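Local coordinates for four helix bundle protein (Bacteroides thetaiotaomicron VPI-5482, PDB 2RLD) that is of unknown function but folds as a calcium-binding four-helix bundle of the 23S rRNA-intervening sequence (S23) family, at residues 41-46 with 78-83. Residues are numbered along the deposited sequence; the frame is centred on the assembly and turned at random. Where two conformers were deposited one is given.
Sequences QILRSG and ETEYWL. With EDO (1,2-ethanediol), chain L.
Gln41 sets CB and CG over one face of the Trp82 indole: CB, offset toward the rim, sits 3.8 Å from the centroid of the five-membered ring, a CH-pi contact, while Tyr81 covers the opposite face. The Gln41 chain bends at CG (chi2 -87°), which carries the amide along the six-membered ring, 30° from its plane, to a weak bond from NE2 to a 1,2-ethanediol, probably a crystallisation additive. The edge of the indole is fixed as well. Trp82 NE1 donates a nearly straight bond of 2.8 Å, in the ring plane, to the anti lone pair of Glu78 OE2, one turn earlier. A water bridges the same OE2 to the carbonyl O of Gln41. One turn along from Gln41, Ser45 OG donates to Thr79 OG1 over 2.9 Å, and Thr79 OG1 is also bonded to the carbonyl of Glu75. On the apolar side, Ile42 CG1 runs past Trp82 CB, and Ile42 CD1 reaches Leu83 CD2 at 3.6 Å, in a core shared with Leu25 of helix 7-32. Segments 41-46 and 78-83 run roughly antiparallel, at 150°, joining helices 38-57 and 62-88. The indole thus has little freedom to turn; its N-H would favour a charged Glu78, nearby Glu55 of the second subunit would oppose it, and the balance is unsettled.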
ATOM      1  N   GLN C  41       1.641 -10.224  -2.565  1.00 16.83           N
ATOM      2  CA  GLN C  41       0.646  -9.884  -3.580  1.00 16.00           C
ATOM      3  C   GLN C  41      -0.385 -10.995  -3.696  1.00 15.84           C
ATOM      4  O   GLN C  41      -1.587 -10.745  -3.685  1.00 16.41           O
ATOM      5  CB  GLN C  41       1.277  -9.640  -4.927  1.00 16.79           C
ATOM      6  CG  GLN C  41       2.197  -8.449  -4.991  1.00 17.32           C
ATOM      7  CD  GLN C  41       1.483  -7.179  -5.295  1.00 26.39           C
ATOM      8  OE1 GLN C  41       0.364  -6.961  -4.824  1.00 28.98           O
ATOM      9  NE2 GLN C  41       2.118  -6.316  -6.088  1.00 29.76           N
ATOM     10  N   ILE C  42       0.075 -12.245  -3.740  1.00 16.05           N
ATOM     11  CA  ILE C  42      -0.842 -13.361  -3.949  1.00 16.07           C
ATOM     12  C   ILE C  42      -1.595 -13.737  -2.683  1.00 17.08           C
ATOM     13  O   ILE C  42      -2.719 -14.247  -2.763  1.00 17.59           O
ATOM     14  CB  ILE C  42      -0.118 -14.598  -4.571  1.00 16.90           C
ATOM     15  CG1 ILE C  42      -1.152 -15.518  -5.225  1.00 16.91           C
ATOM     16  CG2 ILE C  42       0.757 -15.327  -3.560  1.00 17.58           C
ATOM     17  CD1 ILE C  42      -0.576 -16.778  -5.850  1.00 15.47           C
ATOM     18  N   LEU C  43      -1.010 -13.484  -1.512  1.00 16.55           N
ATOM     19  CA  LEU C  43      -1.764 -13.633  -0.272  1.00 15.29           C
ATOM     20  C   LEU C  43      -2.996 -12.747  -0.304  1.00 15.88           C
ATOM     21  O   LEU C  43      -4.104 -13.181   0.012  1.00 16.29           O
ATOM     22  CB  LEU C  43      -0.896 -13.251   0.923  1.00 14.80           C
ATOM     23  CG  LEU C  43      -1.615 -13.279   2.273  1.00 17.36           C
ATOM     24  CD1 LEU C  43      -2.134 -14.674   2.627  1.00 13.94           C
ATOM     25  CD2 LEU C  43      -0.648 -12.734   3.338  1.00 13.58           C
ATOM     26  N   ARG C  44      -2.804 -11.508  -0.736  1.00 16.80           N
ATOM     27  CA  ARG C  44      -3.904 -10.558  -0.829  0.50 17.14           C
ATOM     28  C   ARG C  44      -4.943 -10.953  -1.882  1.00 17.98           C
ATOM     29  O   ARG C  44      -6.150 -11.035  -1.585  1.00 17.96           O
ATOM     30  CB  ARG C  44      -3.377  -9.151  -1.117  0.50 16.60           C
ATOM     31  CG  ARG C  44      -4.468  -8.075  -1.151  0.50 17.05           C
ATOM     32  N   SER C  45      -4.508 -11.217  -3.105  1.00 17.81           N
ATOM     33  CA  SER C  45      -5.459 -11.506  -4.159  1.00 17.15           C
ATOM     34  C   SER C  45      -6.167 -12.828  -3.894  1.00 15.72           C
ATOM     35  O   SER C  45      -7.382 -12.901  -4.009  1.00 17.18           O
ATOM     36  CB  SER C  45      -4.809 -11.453  -5.558  1.00 16.69           C
ATOM     37  OG  SER C  45      -3.879 -12.497  -5.807  1.00 15.95           O
ATOM     38  N   GLY C  46      -5.429 -13.832  -3.434  1.00 14.54           N
ATOM     39  CA  GLY C  46      -5.975 -15.183  -3.282  1.00 16.03           C
ATOM     40  C   GLY C  46      -7.002 -15.270  -2.161  1.00 16.17           C
ATOM     41  O   GLY C  46      -7.965 -16.024  -2.251  1.00 16.17           O
ATOM     42  N   GLU C  78      -6.156 -12.204 -10.990  1.00 15.56           N
ATOM     43  CA  GLU C  78      -4.846 -11.703 -10.529  1.00 13.58           C
ATOM     44  C   GLU C  78      -4.038 -12.821  -9.867  1.00 16.22           C
ATOM     45  O   GLU C  78      -2.823 -12.950 -10.086  1.00 16.65           O
ATOM     46  CB  GLU C  78      -5.012 -10.526  -9.574  1.00 14.90           C
ATOM     47  CG  GLU C  78      -3.660  -9.892  -9.285  1.00 15.14           C
ATOM     48  CD  GLU C  78      -3.671  -8.820  -8.230  1.00 21.00           C
ATOM     49  OE1 GLU C  78      -4.732  -8.189  -8.018  1.00 25.51           O
ATOM     50  OE2 GLU C  78      -2.595  -8.614  -7.622  1.00 17.47           O
ATOM     51  N   THR C  79      -4.716 -13.638  -9.084  1.00 15.41           N
ATOM     52  CA  THR C  79      -4.071 -14.757  -8.386  1.00 15.08           C
ATOM     53  C   THR C  79      -3.445 -15.697  -9.427  1.00 15.60           C
ATOM     54  O   THR C  79      -2.336 -16.177  -9.247  1.00 15.68           O
ATOM     55  CB  THR C  79      -5.096 -15.520  -7.500  1.00 17.74           C
ATOM     56  OG1 THR C  79      -5.641 -14.635  -6.504  1.00 15.73           O
ATOM     57  CG2 THR C  79      -4.451 -16.726  -6.810  1.00 17.87           C
ATOM     58  N   GLU C  80      -4.180 -15.960 -10.499  1.00 15.86           N
ATOM     59  CA  GLU C  80      -3.692 -16.823 -11.600  1.00 13.46           C
ATOM     60  C   GLU C  80      -2.440 -16.231 -12.260  1.00 15.41           C
ATOM     61  O   GLU C  80      -1.522 -16.949 -12.632  1.00 16.06           O
ATOM     62  CB  GLU C  80      -4.852 -17.102 -12.563  1.00 17.76           C
ATOM     63  CG  GLU C  80      -5.825 -18.114 -11.907  1.00 20.85           C
ATOM     64  CD  GLU C  80      -7.301 -17.892 -12.197  1.00 26.56           C
ATOM     65  OE1 GLU C  80      -7.627 -17.149 -13.148  1.00 22.78           O
ATOM     66  OE2 GLU C  80      -8.132 -18.460 -11.441  1.00 25.68           O
ATOM     67  N   TYR C  81      -2.403 -14.913 -12.379  1.00 14.82           N
ATOM     68  CA  TYR C  81      -1.213 -14.211 -12.868  1.00 15.66           C
ATOM     69  C   TYR C  81      -0.035 -14.499 -11.957  1.00 15.10           C
ATOM     70  O   TYR C  81       1.038 -14.911 -12.413  1.00 14.79           O
ATOM     71  CB  TYR C  81      -1.474 -12.694 -12.911  1.00 15.97           C
ATOM     72  CG  TYR C  81      -0.223 -11.827 -13.154  1.00 14.36           C
ATOM     73  CD1 TYR C  81       0.291 -11.636 -14.419  1.00 18.52           C
ATOM     74  CD2 TYR C  81       0.400 -11.200 -12.097  1.00 19.01           C
ATOM     75  CE1 TYR C  81       1.433 -10.835 -14.622  1.00 16.12           C
ATOM     76  CE2 TYR C  81       1.551 -10.419 -12.273  1.00 16.79           C
ATOM     77  CZ  TYR C  81       2.063 -10.253 -13.534  1.00 16.85           C
ATOM     78  OH  TYR C  81       3.164  -9.436 -13.692  1.00 18.02           O
ATOM     79  N   TRP C  82      -0.227 -14.290 -10.658  1.00 14.50           N
ATOM     80  CA  TRP C  82       0.895 -14.509  -9.720  1.00 14.09           C
ATOM     81  C   TRP C  82       1.332 -15.973  -9.737  1.00 16.04           C
ATOM     82  O   TRP C  82       2.536 -16.257  -9.715  1.00 13.85           O
ATOM     83  CB  TRP C  82       0.573 -14.042  -8.275  1.00 15.74           C
ATOM     84  CG  TRP C  82       0.401 -12.547  -8.171  1.00 14.48           C
ATOM     85  CD1 TRP C  82      -0.759 -11.855  -7.904  1.00 16.14           C
ATOM     86  CD2 TRP C  82       1.418 -11.564  -8.381  1.00 13.54           C
ATOM     87  NE1 TRP C  82      -0.502 -10.491  -7.926  1.00 17.17           N
ATOM     88  CE2 TRP C  82       0.816 -10.293  -8.230  1.00 14.66           C
ATOM     89  CE3 TRP C  82       2.791 -11.639  -8.693  1.00 14.49           C
ATOM     90  CZ2 TRP C  82       1.530  -9.115  -8.373  1.00 17.62           C
ATOM     91  CZ3 TRP C  82       3.502 -10.465  -8.802  1.00 17.65           C
ATOM     92  CH2 TRP C  82       2.865  -9.213  -8.657  1.00 15.58           C
ATOM     93  N   LEU C  83       0.382 -16.901  -9.846  1.00 14.90           N
ATOM     94  CA  LEU C  83       0.756 -18.320  -9.882  1.00 14.34           C
ATOM     95  C   LEU C  83       1.615 -18.620 -11.117  1.00 15.55           C
ATOM     96  O   LEU C  83       2.587 -19.376 -11.076  1.00 15.99           O
ATOM     97  CB  LEU C  83      -0.487 -19.196  -9.878  1.00 17.41           C
ATOM     98  CG  LEU C  83      -1.245 -19.281  -8.554  1.00 18.15           C
ATOM     99  CD1 LEU C  83      -2.582 -20.010  -8.752  1.00 19.84           C
ATOM    100  CD2 LEU C  83      -0.387 -19.959  -7.428  1.00 18.72           C
TER
HETATM  101  C1  EDO L 127      -0.880  -5.584  -7.549  1.00 39.22           C
HETATM  102  O1  EDO L 127      -0.021  -4.470  -7.766  1.00 49.87           O
HETATM  103  C2  EDO L 127      -1.971  -5.549  -8.602  1.00 36.38           C
HETATM  104  O2  EDO L 127      -3.177  -5.043  -8.035  1.00 42.06           O
HETATM  105  O   HOH W   1      -2.558  -8.329  -4.683  1.00 25.12           O